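Local coordinates for ubiquitin-conjugating enzyme E2, putative (Trypanosoma cruzi, PDB 4DS2), which probably accepts ubiquitin or a ubiquitin-like protein as a thioester on its active-site cysteine and passes it on, as ubiquitin-conjugating E2 enzymes do, at residues Arg12-Leu17 with Asp47-Trp52; Lys57-Ser62 with Val131-Lys136; Asp79-Glu84 with Asp112-Asp117. One frame throughout, in Å; residues are numbered along the deposited sequence.

Contact 1: residues Arg12-Leu17 with Asp47-Trp52; sequences RIIKDL and DTIYNW
Ile-13 is the bump that fills the hollow between Tyr-50 and Trp-52. Its two branches part to do so: CG1 lies beside the backbone N (chi1 -65°) and carries CD1 to 3.5 Å from CE1 of the Tyr-50 ring, which it meets obliquely, while CG2 swings to the other flank, 3.2 Å from Ile-49 O and 3.9 Å from NE1 of Trp-52. The indole in turn fills a groove in the helix. Its CZ2 edge faces Ile-13 O nearly in plane, and CH2 reaches Leu-17 N at 3.5 Å. This is the N-terminal helix of the UBC fold, residues 11-27, seated on the first hairpin of the antiparallel sheet, where a type I turn from Thr-48 to Asn-51 joins strands 40-46 and 51-57. Leu-17 lies over one indole face, running opposite to it, with CD1 4.0 Å from the centroid of the six-membered ring of Trp-52 and only 4° off its normal, a CH-pi contact. NE1 of Trp-52 donates back to Ile-49 O (2.7 Å, N-H...O angle 131°), tying the indole to its own turn. Ile-49 also touches the helix through its CD1, 4.1 Å from Ile-14 CG1.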
# COMPACT_ATOMS: atom_id res chain seq x y z
N ARG A 12 -13.03 15.15 5.84
CA ARG A 12 -12.80 13.71 5.80
C ARG A 12 -11.35 13.25 5.73
O ARG A 12 -11.06 12.12 6.14
CB ARG A 12 -13.57 13.10 4.64
CG ARG A 12 -15.05 12.88 4.93
CD ARG A 12 -15.27 11.62 5.77
NE ARG A 12 -15.54 10.51 4.87
CZ ARG A 12 -14.70 9.55 4.55
NH1 ARG A 12 -13.49 9.51 5.07
NH2 ARG A 12 -15.07 8.60 3.71
N ILE A 13 -10.45 14.05 5.19
CA ILE A 13 -9.05 13.68 5.20
C ILE A 13 -8.55 13.71 6.67
O ILE A 13 -7.84 12.78 7.12
CB ILE A 13 -8.16 14.63 4.36
CG1 ILE A 13 -8.49 14.56 2.86
CG2 ILE A 13 -6.69 14.26 4.53
CD1 ILE A 13 -7.64 15.47 2.00
N ILE A 14 -8.90 14.80 7.37
CA ILE A 14 -8.53 15.04 8.76
C ILE A 14 -9.17 13.95 9.65
O ILE A 14 -8.46 13.30 10.45
CB ILE A 14 -8.96 16.46 9.20
CG1 ILE A 14 -8.11 17.53 8.50
CG2 ILE A 14 -8.87 16.62 10.71
CD1 ILE A 14 -8.74 18.89 8.31
N LYS A 15 -10.49 13.73 9.48
CA LYS A 15 -11.20 12.65 10.21
C LYS A 15 -10.53 11.27 9.99
O LYS A 15 -10.30 10.53 10.97
CB LYS A 15 -12.68 12.61 9.84
CG LYS A 15 -13.53 11.63 10.67
CD LYS A 15 -14.35 10.65 9.80
CE LYS A 15 -15.39 9.84 10.61
NZ LYS A 15 -16.29 8.90 9.85
N ASP A 16 -10.20 10.94 8.74
CA ASP A 16 -9.48 9.68 8.44
C ASP A 16 -8.04 9.58 8.91
O ASP A 16 -7.58 8.48 9.18
CB ASP A 16 -9.49 9.35 6.95
CG ASP A 16 -10.87 8.98 6.45
OD1 ASP A 16 -11.87 9.11 7.20
OD2 ASP A 16 -10.97 8.57 5.28
N LEU A 17 -7.32 10.71 9.01
CA LEU A 17 -5.96 10.70 9.57
C LEU A 17 -6.05 10.43 11.08
O LEU A 17 -5.36 9.55 11.59
CB LEU A 17 -5.24 12.02 9.27
CG LEU A 17 -3.80 12.13 9.81
CD1 LEU A 17 -2.97 10.85 9.58
CD2 LEU A 17 -3.15 13.36 9.20
N ASP A 47 2.74 15.72 5.13
CA ASP A 47 3.43 16.80 4.44
C ASP A 47 2.30 17.54 3.73
O ASP A 47 2.08 17.33 2.52
CB ASP A 47 4.41 16.21 3.43
CG ASP A 47 4.96 17.24 2.46
OD1 ASP A 47 4.82 18.45 2.70
OD2 ASP A 47 5.56 16.82 1.45
N THR A 48 1.57 18.41 4.46
CA THR A 48 0.26 18.88 4.03
C THR A 48 -0.61 17.74 4.42
O THR A 48 -0.10 16.64 4.59
CB THR A 48 0.25 19.10 2.51
OG1 THR A 48 0.91 20.35 2.23
CG2 THR A 48 -1.06 19.15 1.98
N ILE A 49 -1.91 17.98 4.63
CA ILE A 49 -2.83 16.86 4.96
C ILE A 49 -3.06 15.94 3.76
O ILE A 49 -3.59 14.85 3.90
CB ILE A 49 -4.19 17.33 5.52
CG1 ILE A 49 -4.99 18.15 4.48
CG2 ILE A 49 -3.97 18.18 6.77
CD1 ILE A 49 -6.42 18.45 4.85
N TYR A 50 -2.61 16.40 2.60
CA TYR A 50 -2.83 15.76 1.31
C TYR A 50 -1.79 14.75 0.95
O TYR A 50 -1.93 14.03 -0.05
CB TYR A 50 -2.88 16.84 0.21
CG TYR A 50 -4.12 17.70 0.37
CD1 TYR A 50 -5.35 17.29 -0.16
CD2 TYR A 50 -4.08 18.85 1.14
CE1 TYR A 50 -6.48 18.05 0.02
CE2 TYR A 50 -5.20 19.61 1.34
CZ TYR A 50 -6.39 19.20 0.77
OH TYR A 50 -7.49 19.98 0.95
N ASN A 51 -0.78 14.64 1.79
CA ASN A 51 0.30 13.78 1.54
C ASN A 51 0.73 13.10 2.84
O ASN A 51 1.28 13.72 3.76
CB ASN A 51 1.38 14.62 0.93
CG ASN A 51 2.11 13.87 -0.09
OD1 ASN A 51 2.68 12.80 0.20
ND2 ASN A 51 2.01 14.34 -1.33
N TRP A 52 0.44 11.80 2.93
CA TRP A 52 0.82 11.04 4.11
C TRP A 52 1.92 10.12 3.75
O TRP A 52 1.76 9.31 2.88
CB TRP A 52 -0.33 10.20 4.64
CG TRP A 52 -1.66 10.87 4.89
CD1 TRP A 52 -2.00 12.22 4.78
CD2 TRP A 52 -2.86 10.20 5.37
NE1 TRP A 52 -3.31 12.41 5.13
CE2 TRP A 52 -3.88 11.23 5.51
CE3 TRP A 52 -3.18 8.89 5.71
CZ2 TRP A 52 -5.16 10.94 5.95
CZ3 TRP A 52 -4.48 8.60 6.15
CH2 TRP A 52 -5.44 9.62 6.27

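Contact 2: residues Lys57-Ser62 with Val131-Lys136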
# COMPACT_ATOMS: atom_id res chain seq x y z
N LYS A 57 5.80 -2.54 7.81
CA LYS A 57 6.40 -3.88 7.65
C LYS A 57 5.42 -4.74 6.88
O LYS A 57 4.23 -4.70 7.16
CB LYS A 57 6.67 -4.53 9.00
CG LYS A 57 7.66 -3.75 9.87
CD LYS A 57 9.08 -3.80 9.33
CE LYS A 57 9.92 -2.66 9.87
NZ LYS A 57 10.21 -2.81 11.32
N ALA A 58 5.91 -5.49 5.91
CA ALA A 58 5.10 -6.58 5.34
C ALA A 58 4.90 -7.70 6.38
O ALA A 58 5.64 -7.76 7.38
CB ALA A 58 5.73 -7.12 4.08
N PRO A 59 3.90 -8.59 6.15
CA PRO A 59 3.67 -9.74 7.03
C PRO A 59 4.89 -10.67 7.12
O PRO A 59 5.56 -10.89 6.10
CB PRO A 59 2.52 -10.49 6.32
CG PRO A 59 1.90 -9.51 5.40
CD PRO A 59 3.05 -8.66 4.95
N ALA A 60 5.16 -11.23 8.31
CA ALA A 60 6.21 -12.27 8.49
C ALA A 60 5.90 -13.49 7.59
O ALA A 60 6.81 -14.14 7.04
CB ALA A 60 6.29 -12.70 9.94
N ASP A 61 4.60 -13.79 7.49
CA ASP A 61 3.95 -14.61 6.43
C ASP A 61 4.56 -14.59 5.02
O ASP A 61 4.63 -15.63 4.39
CB ASP A 61 2.50 -14.09 6.28
CG ASP A 61 1.47 -15.18 6.21
OD1 ASP A 61 1.33 -15.95 7.20
OD2 ASP A 61 0.76 -15.21 5.18
N SER A 62 4.94 -13.41 4.51
CA SER A 62 5.22 -13.28 3.08
C SER A 62 6.71 -13.19 2.70
O SER A 62 7.57 -12.93 3.54
CB SER A 62 4.44 -12.08 2.51
OG SER A 62 5.05 -10.85 2.83
N VAL A 131 -0.58 -6.47 -2.49
CA VAL A 131 0.78 -6.55 -3.03
C VAL A 131 1.69 -7.54 -2.28
O VAL A 131 2.43 -8.33 -2.91
CB VAL A 131 1.38 -5.15 -3.05
CG1 VAL A 131 2.86 -5.20 -3.43
CG2 VAL A 131 0.56 -4.32 -4.04
N PHE A 132 1.63 -7.51 -0.95
CA PHE A 132 2.49 -8.36 -0.14
C PHE A 132 1.97 -9.80 0.02
O PHE A 132 2.76 -10.73 0.27
CB PHE A 132 2.65 -7.72 1.26
CG PHE A 132 3.50 -6.48 1.28
CD1 PHE A 132 4.52 -6.26 0.35
CD2 PHE A 132 3.33 -5.55 2.29
CE1 PHE A 132 5.32 -5.15 0.40
CE2 PHE A 132 4.14 -4.43 2.36
CZ PHE A 132 5.14 -4.23 1.41
N SER A 133 0.65 -9.95 -0.07
CA SER A 133 -0.03 -11.20 0.30
C SER A 133 -0.90 -11.83 -0.76
O SER A 133 -0.93 -13.05 -0.85
CB SER A 133 -0.80 -11.02 1.59
OG SER A 133 0.12 -11.13 2.65
N GLN A 134 -1.61 -11.06 -1.58
CA GLN A 134 -2.50 -11.67 -2.55
C GLN A 134 -1.99 -11.49 -3.97
O GLN A 134 -2.76 -11.50 -4.91
CB GLN A 134 -3.92 -11.12 -2.45
CG GLN A 134 -4.55 -11.17 -1.05
CD GLN A 134 -4.72 -12.58 -0.44
OE1 GLN A 134 -4.64 -13.60 -1.13
NE2 GLN A 134 -5.00 -12.62 0.87
N TYR A 135 -0.69 -11.40 -4.14
CA TYR A 135 -0.14 -11.10 -5.45
C TYR A 135 -0.28 -12.23 -6.47
O TYR A 135 -0.40 -11.93 -7.69
CB TYR A 135 1.34 -10.70 -5.37
CG TYR A 135 2.20 -11.69 -4.63
CD1 TYR A 135 2.29 -11.64 -3.23
CD2 TYR A 135 2.91 -12.67 -5.30
CE1 TYR A 135 3.06 -12.54 -2.53
CE2 TYR A 135 3.70 -13.58 -4.61
CZ TYR A 135 3.78 -13.51 -3.22
OH TYR A 135 4.58 -14.39 -2.51
N LYS A 136 -0.25 -13.49 -6.01
CA LYS A 136 -0.33 -14.69 -6.90
C LYS A 136 -1.57 -14.74 -7.78
O LYS A 136 -1.50 -15.30 -8.87
CB LYS A 136 -0.23 -16.02 -6.12
CG LYS A 136 1.14 -16.30 -5.51
CD LYS A 136 1.34 -17.77 -5.16
CE LYS A 136 2.49 -17.98 -4.15
NZ LYS A 136 2.23 -17.75 -2.69
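Phe-132 meets Ala-58 and Pro-59 at the end of helix 120-132, the long central helix of the UBC fold, where its last turn packs against the loop that follows strand 51-57. The Phe-132 side chain can be followed outward from CB, which sits 3.8 Å from CD of Pro-59, the two side chains crossing at about a right angle. A chi1 of -72° sets CG beside the backbone N, and chi2 of -28° turns one face of the ring to Ala-58. Over that face the methyl lies off-centre: Ala-58 CB is 3.4 Å from Phe-132 CD2 and 3.6 Å from CE2, and it is still within 4.0 Å of CZ at the tip. The result is a CH-pi contact, CB to ring centroid 3.5 Å and 18° off the normal. Tyr-71 and Tyr-64 bring their rings up to the phenylalanine as well, so the small Ala-58 is one wall of an aromatic cluster.

Past the helix end, Ser-133 is the first residue to leave helical geometry, and its OG lies 3.7 Å from CG of Pro-59. The loop closes on itself here, with Ser-62 N bonded to Pro-59 O at 3.0 Å and the Ser-62 hydroxyl adding a weak bond to the same carbonyl. That turn sets Ser-62 against the helix terminus, its CB 3.1 Å from Phe-132 O.

Contact 3: residues Asp79-Glu84 with Asp112-Asp117; sequences DDYPHE and DFWTPD
Trp-114 donates its indole N-H to the backbone of the facing loop: NE1 to Pro-82 O is 2.7 Å, with an N-H...O angle of 141°. The donor stands nearly along the C=O axis (C=O...N angle 173°), and the oxygen lies in the indole plane. A second, weak bond runs from the same NE1 to His-83 O at 3.4 Å, so one N-H is shared, unevenly, between two successive carbonyls. Because CG of Trp-114 lies opposite the backbone N about the CA-CB bond, the ring projects across the gap and meets the other loop edge-on. Two other polar atoms of the contact are taken up by helix 11-27: Tyr-81 OH is probably hydrogen-bonded to Asp-16 OD2, and Pro-116 O accepts from Arg-12 NH2.

The sequences here, Tyr-Pro followed by a further proline pair and Trp-Thr-Pro, match the familiar YPxxPP and W-S/T-P signatures of E2 enzymes. The peptide bond before Pro-82 is cis. In related E2s these two loops form much of the surface that E3 ligases recognise, and a similar role would be consistent with this site.

Around the indole the contacts are van der Waals. The side chains of Tyr-81 and Trp-114 cross at about a right angle, CE1 of Tyr-81 4.0 Å from CH2 of Trp-114, with the ring planes inclined at 41°. Pro-82 lays its CB over the face of Tyr-81, and that same CB touches Pro-116 O at 3.6 Å and Pro-116 CB at 4.3 Å. Within its own loop the tryptophan has Pro-116 N over one face, 3.9 Å above the ring plane and toward its rim. Val-123 of helix 120-132 and Pro-85 touch the indole as well.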
# COMPACT_ATOMS: atom_id res chain seq x y z
N ASP A 79 -8.38 17.29 -3.71
CA ASP A 79 -9.37 18.20 -3.14
C ASP A 79 -10.73 17.58 -3.16
O ASP A 79 -11.60 18.02 -2.42
CB ASP A 79 -9.43 19.52 -3.90
CG ASP A 79 -8.10 20.22 -3.94
OD1 ASP A 79 -7.26 19.82 -4.79
OD2 ASP A 79 -7.88 21.13 -3.11
N ASP A 80 -10.92 16.54 -3.98
CA ASP A 80 -12.21 15.86 -4.10
C ASP A 80 -12.44 14.60 -3.20
O ASP A 80 -13.51 13.99 -3.24
CB ASP A 80 -12.42 15.52 -5.58
CG ASP A 80 -13.88 15.45 -5.96
OD1 ASP A 80 -14.70 15.92 -5.16
OD2 ASP A 80 -14.19 14.93 -7.06
N TYR A 81 -11.47 14.23 -2.38
CA TYR A 81 -11.72 13.18 -1.40
C TYR A 81 -12.96 13.56 -0.55
O TYR A 81 -13.03 14.69 -0.07
CB TYR A 81 -10.48 12.97 -0.51
CG TYR A 81 -10.54 11.78 0.39
CD1 TYR A 81 -10.19 10.55 -0.06
CD2 TYR A 81 -10.97 11.91 1.71
CE1 TYR A 81 -10.26 9.45 0.77
CE2 TYR A 81 -11.05 10.82 2.56
CZ TYR A 81 -10.68 9.59 2.08
OH TYR A 81 -10.73 8.46 2.88
N PRO A 82 -13.89 12.60 -0.31
CA PRO A 82 -13.83 11.13 -0.51
C PRO A 82 -14.37 10.57 -1.83
O PRO A 82 -14.28 9.38 -2.08
CB PRO A 82 -14.70 10.60 0.64
CG PRO A 82 -15.72 11.69 0.85
CD PRO A 82 -15.18 12.98 0.30
N HIS A 83 -14.92 11.43 -2.67
CA HIS A 83 -15.40 11.03 -4.01
C HIS A 83 -14.39 10.24 -4.78
O HIS A 83 -14.72 9.16 -5.23
CB HIS A 83 -15.87 12.25 -4.77
CG HIS A 83 -16.83 13.09 -3.95
ND1 HIS A 83 -18.10 12.70 -3.70
CD2 HIS A 83 -16.65 14.29 -3.26
CE1 HIS A 83 -18.73 13.63 -2.94
NE2 HIS A 83 -17.85 14.61 -2.67
N GLU A 84 -13.13 10.69 -4.85
CA GLU A 84 -12.04 9.79 -5.33
C GLU A 84 -11.07 9.47 -4.23
O GLU A 84 -10.64 10.37 -3.51
CB GLU A 84 -11.20 10.32 -6.50
CG GLU A 84 -12.00 10.58 -7.76
CD GLU A 84 -12.76 11.86 -7.61
OE1 GLU A 84 -12.06 12.80 -7.17
OE2 GLU A 84 -14.01 11.92 -7.86
N ASP A 112 -11.80 0.11 -8.53
CA ASP A 112 -12.87 -0.85 -8.81
C ASP A 112 -13.77 -1.07 -7.60
O ASP A 112 -14.98 -1.34 -7.75
CB ASP A 112 -12.31 -2.20 -9.28
CG ASP A 112 -11.50 -2.10 -10.57
OD1 ASP A 112 -11.30 -0.99 -11.08
OD2 ASP A 112 -11.07 -3.15 -11.06
N PHE A 113 -13.20 -0.90 -6.41
CA PHE A 113 -13.84 -1.28 -5.14
C PHE A 113 -14.17 -0.09 -4.22
O PHE A 113 -14.61 -0.26 -3.08
CB PHE A 113 -12.92 -2.26 -4.39
CG PHE A 113 -12.28 -3.25 -5.29
CD1 PHE A 113 -13.04 -4.21 -5.94
CD2 PHE A 113 -10.92 -3.23 -5.53
CE1 PHE A 113 -12.45 -5.12 -6.80
CE2 PHE A 113 -10.32 -4.14 -6.39
CZ PHE A 113 -11.08 -5.09 -7.02
N TRP A 114 -13.97 1.11 -4.71
CA TRP A 114 -14.13 2.30 -3.87
C TRP A 114 -15.57 2.70 -3.78
O TRP A 114 -16.28 2.68 -4.77
CB TRP A 114 -13.28 3.45 -4.41
CG TRP A 114 -13.38 4.71 -3.59
CD1 TRP A 114 -14.02 5.88 -3.94
CD2 TRP A 114 -12.90 4.93 -2.23
NE1 TRP A 114 -13.94 6.80 -2.94
CE2 TRP A 114 -13.30 6.29 -1.87
CE3 TRP A 114 -12.20 4.17 -1.30
CZ2 TRP A 114 -12.99 6.85 -0.65
CZ3 TRP A 114 -11.90 4.75 -0.06
CH2 TRP A 114 -12.29 6.06 0.25
N THR A 115 -16.01 3.01 -2.58
CA THR A 115 -17.24 3.73 -2.31
C THR A 115 -16.86 4.83 -1.31
O THR A 115 -16.02 4.60 -0.46
CB THR A 115 -18.30 2.81 -1.67
OG1 THR A 115 -17.78 2.24 -0.45
CG2 THR A 115 -18.72 1.69 -2.66
N PRO A 116 -17.46 6.02 -1.42
CA PRO A 116 -17.04 7.22 -0.62
C PRO A 116 -17.23 7.08 0.94
O PRO A 116 -16.69 7.82 1.73
CB PRO A 116 -17.92 8.34 -1.19
CG PRO A 116 -19.10 7.64 -1.81
CD PRO A 116 -18.59 6.32 -2.32
N ASP A 117 -18.07 6.14 1.29
CA ASP A 117 -18.29 5.53 2.59
C ASP A 117 -16.96 5.11 3.34
O ASP A 117 -16.81 5.26 4.57
CB ASP A 117 -19.19 4.30 2.18
CG ASP A 117 -19.81 3.61 3.31
OD1 ASP A 117 -19.28 3.69 4.43
OD2 ASP A 117 -20.83 2.94 3.10

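In the fold
Contacts 1 and 3 are neighbours, their centres 14 Å apart, joined by polar links from Arg-12 and Asp-16 of helix 11-27. The N-terminal helix therefore holds both the first hairpin and the loops of contact 3. Contact 2 lies across the chain's centre from both, its centre 26 Å from that of contact 1 and 25 Å from that of contact 3. Helix 120-132 bridges the gap, starting close after residues 112-117 and ending in contact 2. Contact 3 is nested in the loop that contact 2 closes; the family's catalytic cysteine would be expected between the two segments of contact 3, just before helix 108-111.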